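Local coordinates for protein peroxinectin A (Dictyostelium discoideum, PDB 6ERC) that reduces hydrogen peroxide with haem, oxidising phenolic donors and small anions such as iodide and thiocyanate, at residues G171-P185 / T225-K237. Residues are numbered along the deposited sequence; the frame is centred on the assembly and turned at random.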
ATOM      1  N   GLY A 171      15.275  27.705   1.458  1.00 67.38           N
ATOM      2  CA  GLY A 171      15.797  27.038   0.281  1.00 66.43           C
ATOM      3  C   GLY A 171      14.867  26.004  -0.309  1.00 64.70           C
ATOM      4  O   GLY A 171      15.298  25.191  -1.130  1.00 62.39           O
ATOM      5  N   GLY A 172      13.596  26.014   0.088  1.00 65.16           N
ATOM      6  CA  GLY A 172      12.635  25.052  -0.417  1.00 65.31           C
ATOM      7  C   GLY A 172      12.888  23.626   0.018  1.00 63.37           C
ATOM      8  O   GLY A 172      12.483  22.693  -0.681  1.00 61.08           O
ATOM      9  N   GLU A 173      13.534  23.431   1.161  1.00 63.35           N
ATOM     10  CA  GLU A 173      13.958  22.113   1.603  1.00 64.15           C
ATOM     11  C   GLU A 173      12.989  21.539   2.632  1.00 63.56           C
ATOM     12  O   GLU A 173      12.154  22.246   3.203  1.00 61.61           O
ATOM     13  CB  GLU A 173      15.371  22.175   2.190  1.00 63.23           C
ATOM     14  CG  GLU A 173      16.421  22.641   1.196  1.00 64.85           C
ATOM     15  CD  GLU A 173      17.824  22.639   1.773  1.00 66.15           C
ATOM     16  OE1 GLU A 173      18.178  21.666   2.473  1.00 65.13           O
ATOM     17  OE2 GLU A 173      18.571  23.613   1.529  1.00 65.43           O
ATOM     18  N   MET A 174      13.115  20.233   2.856  1.00 62.09           N
ATOM     19  CA  MET A 174      12.329  19.518   3.851  1.00 61.41           C
ATOM     20  C   MET A 174      13.114  19.407   5.152  1.00 60.47           C
ATOM     21  O   MET A 174      14.333  19.223   5.135  1.00 61.51           O
ATOM     22  CB  MET A 174      11.963  18.117   3.356  1.00 60.77           C
ATOM     23  CG  MET A 174      11.077  18.090   2.122  1.00 60.49           C
ATOM     24  SD  MET A 174       9.440  18.796   2.397  1.00 59.67           S
ATOM     25  CE  MET A 174       8.722  17.573   3.491  1.00 60.50           C
ATOM     26  N   LYS A 175      12.410  19.510   6.277  1.00 61.29           N
ATOM     27  CA  LYS A 175      13.046  19.291   7.568  1.00 62.02           C
ATOM     28  C   LYS A 175      13.689  17.910   7.609  1.00 61.23           C
ATOM     29  O   LYS A 175      13.196  16.949   7.013  1.00 59.86           O
ATOM     30  CB  LYS A 175      12.031  19.420   8.706  1.00 63.17           C
ATOM     31  CG  LYS A 175      11.518  20.831   8.948  1.00 64.51           C
ATOM     32  CD  LYS A 175      10.561  20.864  10.137  1.00 63.95           C
ATOM     33  CE  LYS A 175      10.013  22.260  10.383  1.00 65.42           C
ATOM     34  NZ  LYS A 175       8.974  22.271  11.450  1.00 66.16           N
ATOM     35  N   MET A 176      14.801  17.814   8.329  1.00 62.59           N
ATOM     36  CA  MET A 176      15.593  16.597   8.345  1.00 61.48           C
ATOM     37  C   MET A 176      16.309  16.495   9.682  1.00 63.23           C
ATOM     38  O   MET A 176      16.565  17.506  10.343  1.00 64.62           O
ATOM     39  CB  MET A 176      16.603  16.591   7.191  1.00 61.40           C
ATOM     40  CG  MET A 176      16.762  15.260   6.473  1.00 61.86           C
ATOM     41  SD  MET A 176      15.236  14.600   5.770  1.00 57.75           S
ATOM     42  CE  MET A 176      14.773  15.917   4.656  1.00 62.07           C
ATOM     43  N   THR A 177      16.624  15.264  10.076  1.00 61.00           N
ATOM     44  CA  THR A 177      17.418  14.999  11.272  1.00 62.29           C
ATOM     45  C   THR A 177      18.831  14.642  10.822  1.00 61.30           C
ATOM     46  O   THR A 177      19.065  13.545  10.306  1.00 60.85           O
ATOM     47  CB  THR A 177      16.807  13.872  12.106  1.00 61.50           C
ATOM     48  OG1 THR A 177      15.465  14.211  12.474  1.00 62.07           O
ATOM     49  CG2 THR A 177      17.624  13.632  13.371  1.00 61.48           C
ATOM     50  N   VAL A 178      19.767  15.567  11.004  1.00 64.18           N
ATOM     51  CA  VAL A 178      21.161  15.296  10.676  1.00 65.10           C
ATOM     52  C   VAL A 178      21.763  14.436  11.778  1.00 66.03           C
ATOM     53  O   VAL A 178      21.644  14.754  12.968  1.00 67.35           O
ATOM     54  CB  VAL A 178      21.948  16.602  10.490  1.00 64.51           C
ATOM     55  CG1 VAL A 178      21.970  17.422  11.777  1.00 67.84           C
ATOM     56  CG2 VAL A 178      23.364  16.299  10.016  1.00 66.32           C
ATOM     57  N   THR A 179      22.405  13.338  11.386  1.00 62.62           N
ATOM     58  CA  THR A 179      22.960  12.385  12.332  1.00 61.80           C
ATOM     59  C   THR A 179      24.336  11.950  11.852  1.00 62.45           C
ATOM     60  O   THR A 179      24.781  12.309  10.758  1.00 62.36           O
ATOM     61  CB  THR A 179      22.050  11.162  12.501  1.00 60.89           C
ATOM     62  OG1 THR A 179      21.945  10.465  11.253  1.00 60.10           O
ATOM     63  CG2 THR A 179      20.663  11.582  12.960  1.00 60.40           C
ATOM     64  N   ASP A 180      25.013  11.163  12.693  1.00 65.82           N
ATOM     65  CA  ASP A 180      26.315  10.611  12.339  1.00 66.58           C
ATOM     66  C   ASP A 180      26.237   9.597  11.206  1.00 65.35           C
ATOM     67  O   ASP A 180      27.284   9.199  10.683  1.00 66.43           O
ATOM     68  CB  ASP A 180      26.956   9.949  13.561  1.00 65.91           C
ATOM     69  CG  ASP A 180      27.112  10.902  14.727  1.00 69.14           C
ATOM     70  OD1 ASP A 180      27.299  12.115  14.489  1.00 70.52           O
ATOM     71  OD2 ASP A 180      27.051  10.433  15.885  1.00 70.53           O
ATOM     72  N   VAL A 181      25.036   9.168  10.820  1.00 60.35           N
ATOM     73  CA  VAL A 181      24.872   8.169   9.772  1.00 61.03           C
ATOM     74  C   VAL A 181      23.924   8.709   8.712  1.00 60.49           C
ATOM     75  O   VAL A 181      22.950   8.046   8.335  1.00 58.79           O
ATOM     76  CB  VAL A 181      24.361   6.837  10.352  1.00 60.57           C
ATOM     77  CG1 VAL A 181      25.450   6.173  11.185  1.00 61.05           C
ATOM     78  CG2 VAL A 181      23.106   7.059  11.189  1.00 59.82           C
ATOM     79  N   GLY A 182      24.206   9.916   8.223  1.00 60.36           N
ATOM     80  CA  GLY A 182      23.407  10.522   7.180  1.00 60.03           C
ATOM     81  C   GLY A 182      22.222  11.297   7.720  1.00 60.21           C
ATOM     82  O   GLY A 182      21.990  11.411   8.927  1.00 59.74           O
ATOM     83  N   ASP A 183      21.455  11.848   6.785  1.00 59.87           N
ATOM     84  CA  ASP A 183      20.277  12.637   7.116  1.00 60.32           C
ATOM     85  C   ASP A 183      19.053  11.736   7.199  1.00 58.80           C
ATOM     86  O   ASP A 183      18.788  10.951   6.283  1.00 57.39           O
ATOM     87  CB  ASP A 183      20.057  13.734   6.075  1.00 60.69           C
ATOM     88  CG  ASP A 183      21.033  14.882   6.225  1.00 61.93           C
ATOM     89  OD1 ASP A 183      21.954  14.776   7.063  1.00 63.00           O
ATOM     90  OD2 ASP A 183      20.872  15.892   5.508  1.00 62.12           O
ATOM     91  N   LEU A 184      18.307  11.857   8.297  1.00 59.06           N
ATOM     92  CA  LEU A 184      17.100  11.069   8.510  1.00 59.51           C
ATOM     93  C   LEU A 184      15.891  11.994   8.599  1.00 59.15           C
ATOM     94  O   LEU A 184      16.056  13.212   8.734  1.00 60.82           O
ATOM     95  CB  LEU A 184      17.226  10.226   9.779  1.00 59.35           C
ATOM     96  CG  LEU A 184      18.375   9.214   9.794  1.00 58.48           C
ATOM     97  CD1 LEU A 184      18.449   8.518  11.142  1.00 58.18           C
ATOM     98  CD2 LEU A 184      18.218   8.195   8.676  1.00 57.14           C
ATOM     99  N   PRO A 185      14.672  11.467   8.522  1.00 57.24           N
ATOM    100  CA  PRO A 185      13.486  12.328   8.580  1.00 56.89           C
ATOM    101  C   PRO A 185      13.394  13.049   9.913  1.00 57.61           C
ATOM    102  O   PRO A 185      14.111  12.709  10.866  1.00 57.07           O
ATOM    103  CB  PRO A 185      12.320  11.345   8.393  1.00 59.50           C
ATOM    104  CG  PRO A 185      12.920  10.157   7.713  1.00 56.99           C
ATOM    105  CD  PRO A 185      14.317  10.061   8.248  1.00 57.79           C
ATOM    106  N   THR A 225      13.085   8.273   3.434  1.00 54.40           N
ATOM    107  CA  THR A 225      14.316   9.020   3.661  1.00 54.26           C
ATOM    108  C   THR A 225      14.992   9.387   2.345  1.00 55.73           C
ATOM    109  O   THR A 225      15.367  10.545   2.129  1.00 56.90           O
ATOM    110  CB  THR A 225      15.260   8.199   4.543  1.00 54.47           C
ATOM    111  OG1 THR A 225      14.605   7.878   5.775  1.00 54.68           O
ATOM    112  CG2 THR A 225      16.538   8.971   4.841  1.00 55.62           C
ATOM    113  N   LEU A 226      15.155   8.412   1.450  1.00 55.33           N
ATOM    114  CA  LEU A 226      15.923   8.658   0.234  1.00 54.88           C
ATOM    115  C   LEU A 226      15.248   9.702  -0.645  1.00 56.52           C
ATOM    116  O   LEU A 226      15.922  10.557  -1.232  1.00 58.49           O
ATOM    117  CB  LEU A 226      16.126   7.355  -0.539  1.00 53.33           C
ATOM    118  CG  LEU A 226      16.868   6.220   0.177  1.00 54.16           C
ATOM    119  CD1 LEU A 226      17.212   5.110  -0.808  1.00 54.41           C
ATOM    120  CD2 LEU A 226      18.128   6.705   0.884  1.00 54.82           C
ATOM    121  N   LEU A 227      13.919   9.657  -0.750  1.00 53.54           N
ATOM    122  CA  LEU A 227      13.225  10.646  -1.568  1.00 56.85           C
ATOM    123  C   LEU A 227      13.239  12.020  -0.913  1.00 57.45           C
ATOM    124  O   LEU A 227      13.142  13.037  -1.608  1.00 55.54           O
ATOM    125  CB  LEU A 227      11.790  10.199  -1.841  1.00 55.79           C
ATOM    126  CG  LEU A 227      11.630   8.964  -2.730  1.00 55.32           C
ATOM    127  CD1 LEU A 227      10.152   8.676  -2.974  1.00 54.50           C
ATOM    128  CD2 LEU A 227      12.367   9.124  -4.055  1.00 55.17           C
ATOM    129  N   LEU A 228      13.358  12.071   0.414  1.00 57.07           N
ATOM    130  CA  LEU A 228      13.566  13.349   1.080  1.00 57.07           C
ATOM    131  C   LEU A 228      14.962  13.888   0.789  1.00 59.15           C
ATOM    132  O   LEU A 228      15.126  15.078   0.492  1.00 58.52           O
ATOM    133  CB  LEU A 228      13.352  13.197   2.584  1.00 57.47           C
ATOM    134  CG  LEU A 228      11.922  12.967   3.079  1.00 56.94           C
ATOM    135  CD1 LEU A 228      11.934  12.628   4.560  1.00 57.08           C
ATOM    136  CD2 LEU A 228      11.044  14.177   2.822  1.00 58.08           C
ATOM    137  N   ARG A 229      15.977  13.026   0.867  1.00 57.86           N
ATOM    138  CA  ARG A 229      17.328  13.431   0.494  1.00 59.08           C
ATOM    139  C   ARG A 229      17.370  13.907  -0.951  1.00 59.09           C
ATOM    140  O   ARG A 229      17.926  14.969  -1.255  1.00 58.48           O
ATOM    141  CB  ARG A 229      18.297  12.269   0.699  1.00 57.98           C
ATOM    142  CG  ARG A 229      18.513  11.878   2.146  1.00 58.01           C
ATOM    143  CD  ARG A 229      19.422  10.667   2.245  1.00 55.96           C
ATOM    144  NE  ARG A 229      19.648  10.259   3.625  1.00 55.48           N
ATOM    145  CZ  ARG A 229      20.402   9.227   3.985  1.00 56.49           C
ATOM    146  NH1 ARG A 229      21.010   8.490   3.065  1.00 55.30           N
ATOM    147  NH2 ARG A 229      20.550   8.930   5.269  1.00 57.85           N
ATOM    148  N   ASP A 230      16.784  13.125  -1.859  1.00 58.71           N
ATOM    149  CA  ASP A 230      16.746  13.512  -3.264  1.00 58.97           C
ATOM    150  C   ASP A 230      15.995  14.822  -3.455  1.00 59.66           C
ATOM    151  O   ASP A 230      16.310  15.592  -4.368  1.00 60.18           O
ATOM    152  CB  ASP A 230      16.102  12.398  -4.090  1.00 59.10           C
ATOM    153  CG  ASP A 230      16.508  12.441  -5.550  1.00 58.72           C
ATOM    154  OD1 ASP A 230      17.725  12.475  -5.826  1.00 58.21           O
ATOM    155  OD2 ASP A 230      15.613  12.417  -6.424  1.00 59.73           O
ATOM    156  N   HIS A 231      15.003  15.094  -2.604  1.00 58.49           N
ATOM    157  CA  HIS A 231      14.280  16.358  -2.691  1.00 60.39           C
ATOM    158  C   HIS A 231      15.178  17.527  -2.305  1.00 60.96           C
ATOM    159  O   HIS A 231      15.308  18.500  -3.056  1.00 58.88           O
ATOM    160  CB  HIS A 231      13.041  16.318  -1.796  1.00 58.64           C
ATOM    161  CG  HIS A 231      12.303  17.618  -1.736  1.00 59.82           C
ATOM    162  ND1 HIS A 231      12.657  18.636  -0.877  1.00 61.21           N
ATOM    163  CD2 HIS A 231      11.238  18.072  -2.438  1.00 59.86           C
ATOM    164  CE1 HIS A 231      11.838  19.659  -1.048  1.00 61.23           C
ATOM    165  NE2 HIS A 231      10.967  19.342  -1.989  1.00 60.10           N
ATOM    166  N   ASN A 232      15.802  17.451  -1.128  1.00 60.99           N
ATOM    167  CA  ASN A 232      16.676  18.531  -0.689  1.00 61.05           C
ATOM    168  C   ASN A 232      17.872  18.689  -1.615  1.00 62.10           C
ATOM    169  O   ASN A 232      18.412  19.793  -1.749  1.00 62.31           O
ATOM    170  CB  ASN A 232      17.138  18.280   0.746  1.00 60.88           C
ATOM    171  CG  ASN A 232      16.034  18.500   1.758  1.00 61.06           C
ATOM    172  OD1 ASN A 232      14.961  19.005   1.426  1.00 60.39           O
ATOM    173  ND2 ASN A 232      16.296  18.135   3.005  1.00 61.57           N
ATOM    174  N   ARG A 233      18.300  17.606  -2.261  1.00 61.61           N
ATOM    175  CA  ARG A 233      19.377  17.707  -3.238  1.00 60.73           C
ATOM    176  C   ARG A 233      18.948  18.561  -4.427  1.00 61.69           C
ATOM    177  O   ARG A 233      19.682  19.456  -4.863  1.00 63.52           O
ATOM    178  CB  ARG A 233      19.797  16.309  -3.691  1.00 60.53           C
ATOM    179  CG  ARG A 233      21.084  16.267  -4.491  1.00 60.40           C
ATOM    180  CD  ARG A 233      21.383  14.859  -4.968  1.00 60.80           C
ATOM    181  NE  ARG A 233      20.327  14.357  -5.844  1.00 60.75           N
ATOM    182  CZ  ARG A 233      20.230  14.637  -7.141  1.00 60.58           C
ATOM    183  NH1 ARG A 233      21.127  15.418  -7.726  1.00 62.04           N
ATOM    184  NH2 ARG A 233      19.232  14.137  -7.854  1.00 60.64           N
ATOM    185  N   LEU A 234      17.749  18.306  -4.957  1.00 60.81           N
ATOM    186  CA  LEU A 234      17.255  19.095  -6.080  1.00 60.93           C
ATOM    187  C   LEU A 234      16.966  20.534  -5.676  1.00 61.99           C
ATOM    188  O   LEU A 234      17.143  21.451  -6.485  1.00 62.69           O
ATOM    189  CB  LEU A 234      15.998  18.452  -6.666  1.00 59.02           C
ATOM    190  CG  LEU A 234      16.173  17.112  -7.381  1.00 59.26           C
ATOM    191  CD1 LEU A 234      14.825  16.589  -7.835  1.00 60.37           C
ATOM    192  CD2 LEU A 234      17.109  17.228  -8.568  1.00 60.50           C
ATOM    193  N   ALA A 235      16.518  20.757  -4.439  1.00 61.53           N
ATOM    194  CA  ALA A 235      16.248  22.119  -3.991  1.00 62.91           C
ATOM    195  C   ALA A 235      17.521  22.957  -3.986  1.00 63.99           C
ATOM    196  O   ALA A 235      17.503  24.131  -4.372  1.00 64.38           O
ATOM    197  CB  ALA A 235      15.614  22.099  -2.601  1.00 61.97           C
ATOM    198  N   ARG A 236      18.638  22.370  -3.550  1.00 62.63           N
ATOM    199  CA  ARG A 236      19.905  23.091  -3.553  1.00 64.06           C
ATOM    200  C   ARG A 236      20.357  23.418  -4.971  1.00 65.05           C
ATOM    201  O   ARG A 236      20.978  24.464  -5.200  1.00 65.53           O
ATOM    202  CB  ARG A 236      20.967  22.268  -2.825  1.00 64.29           C
ATOM    203  CG  ARG A 236      20.717  22.150  -1.330  1.00 65.21           C
ATOM    204  CD  ARG A 236      21.230  20.832  -0.757  1.00 64.17           C
ATOM    205  NE  ARG A 236      20.829  20.668   0.641  1.00 64.80           N
ATOM    206  CZ  ARG A 236      20.843  19.513   1.303  1.00 64.51           C
ATOM    207  NH1 ARG A 236      21.231  18.394   0.702  1.00 64.05           N
ATOM    208  NH2 ARG A 236      20.459  19.477   2.571  1.00 64.13           N
ATOM    209  N   LYS A 237      20.061  22.542  -5.932  1.00 64.32           N
ATOM    210  CA  LYS A 237      20.377  22.831  -7.326  1.00 63.76           C
ATOM    211  C   LYS A 237      19.523  23.979  -7.850  1.00 64.05           C
ATOM    212  O   LYS A 237      20.044  24.936  -8.435  1.00 64.18           O
ATOM    213  CB  LYS A 237      20.173  21.574  -8.172  1.00 62.67           C
ATOM    214  CG  LYS A 237      20.258  21.791  -9.678  1.00 63.35           C
ATOM    215  CD  LYS A 237      19.926  20.508 -10.417  1.00 63.06           C
ATOM    216  CE  LYS A 237      19.523  20.762 -11.855  1.00 62.98           C
ATOM    217  NZ  LYS A 237      19.031  19.507 -12.489  1.00 62.07           N
TER
HETATM  218  O   HOH W   1      18.853  15.994   3.272  1.00 44.02           O
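With CG anti to its carbonyl carbon (chi1 -73°), N232 holds its amide against the backbone of M174, a clear example of one asparagine reading both polar atoms of a single residue. M174 N gives a nearly straight bond of 2.6 Å to N232 OD1, and N232 ND2 returns one of 3.1 Å to M174 O, in the carbonyl plane and on a lone pair. H231 ND1, with OD1 in the plane of its ring, donates to the same oxygen at 3.3 Å, so the three bonds probably hold the amide against a flip. With an alanine in place of N232, the N-H and C=O of M174 would probably lose these mates, and H231 ND1 its acceptor. R229, extended from CG to NE, brings its guanidinium edge to D183 O, which NE and NH2 both grip at 2.9 Å, NE on a lone pair in the carbonyl plane, NH2 from above it. Its remaining amino group, NH1, pairs with E342 and T497. Beside these polar grips, L228 makes the apolar contact, its CB 3.7 Å from M176 CE, its CD1 near P185 CB and its CD2 near M174 CG. At the outer end, R236 NH2 and E173 OE1 form a salt bridge (3.2 Å) whose hydrogen bond is weak, the guanidinium perpendicular to the carboxylate. The contact sets the loop 171-176 and the hairpin 177-184 against one flank of helix 218-241, strand 182-184 running across the helix segment at 109°. Helix 247-275 meets M174 and H231, helix 153-156 reaches M174 and L228, and helix 490-497 packs on L226 and D230.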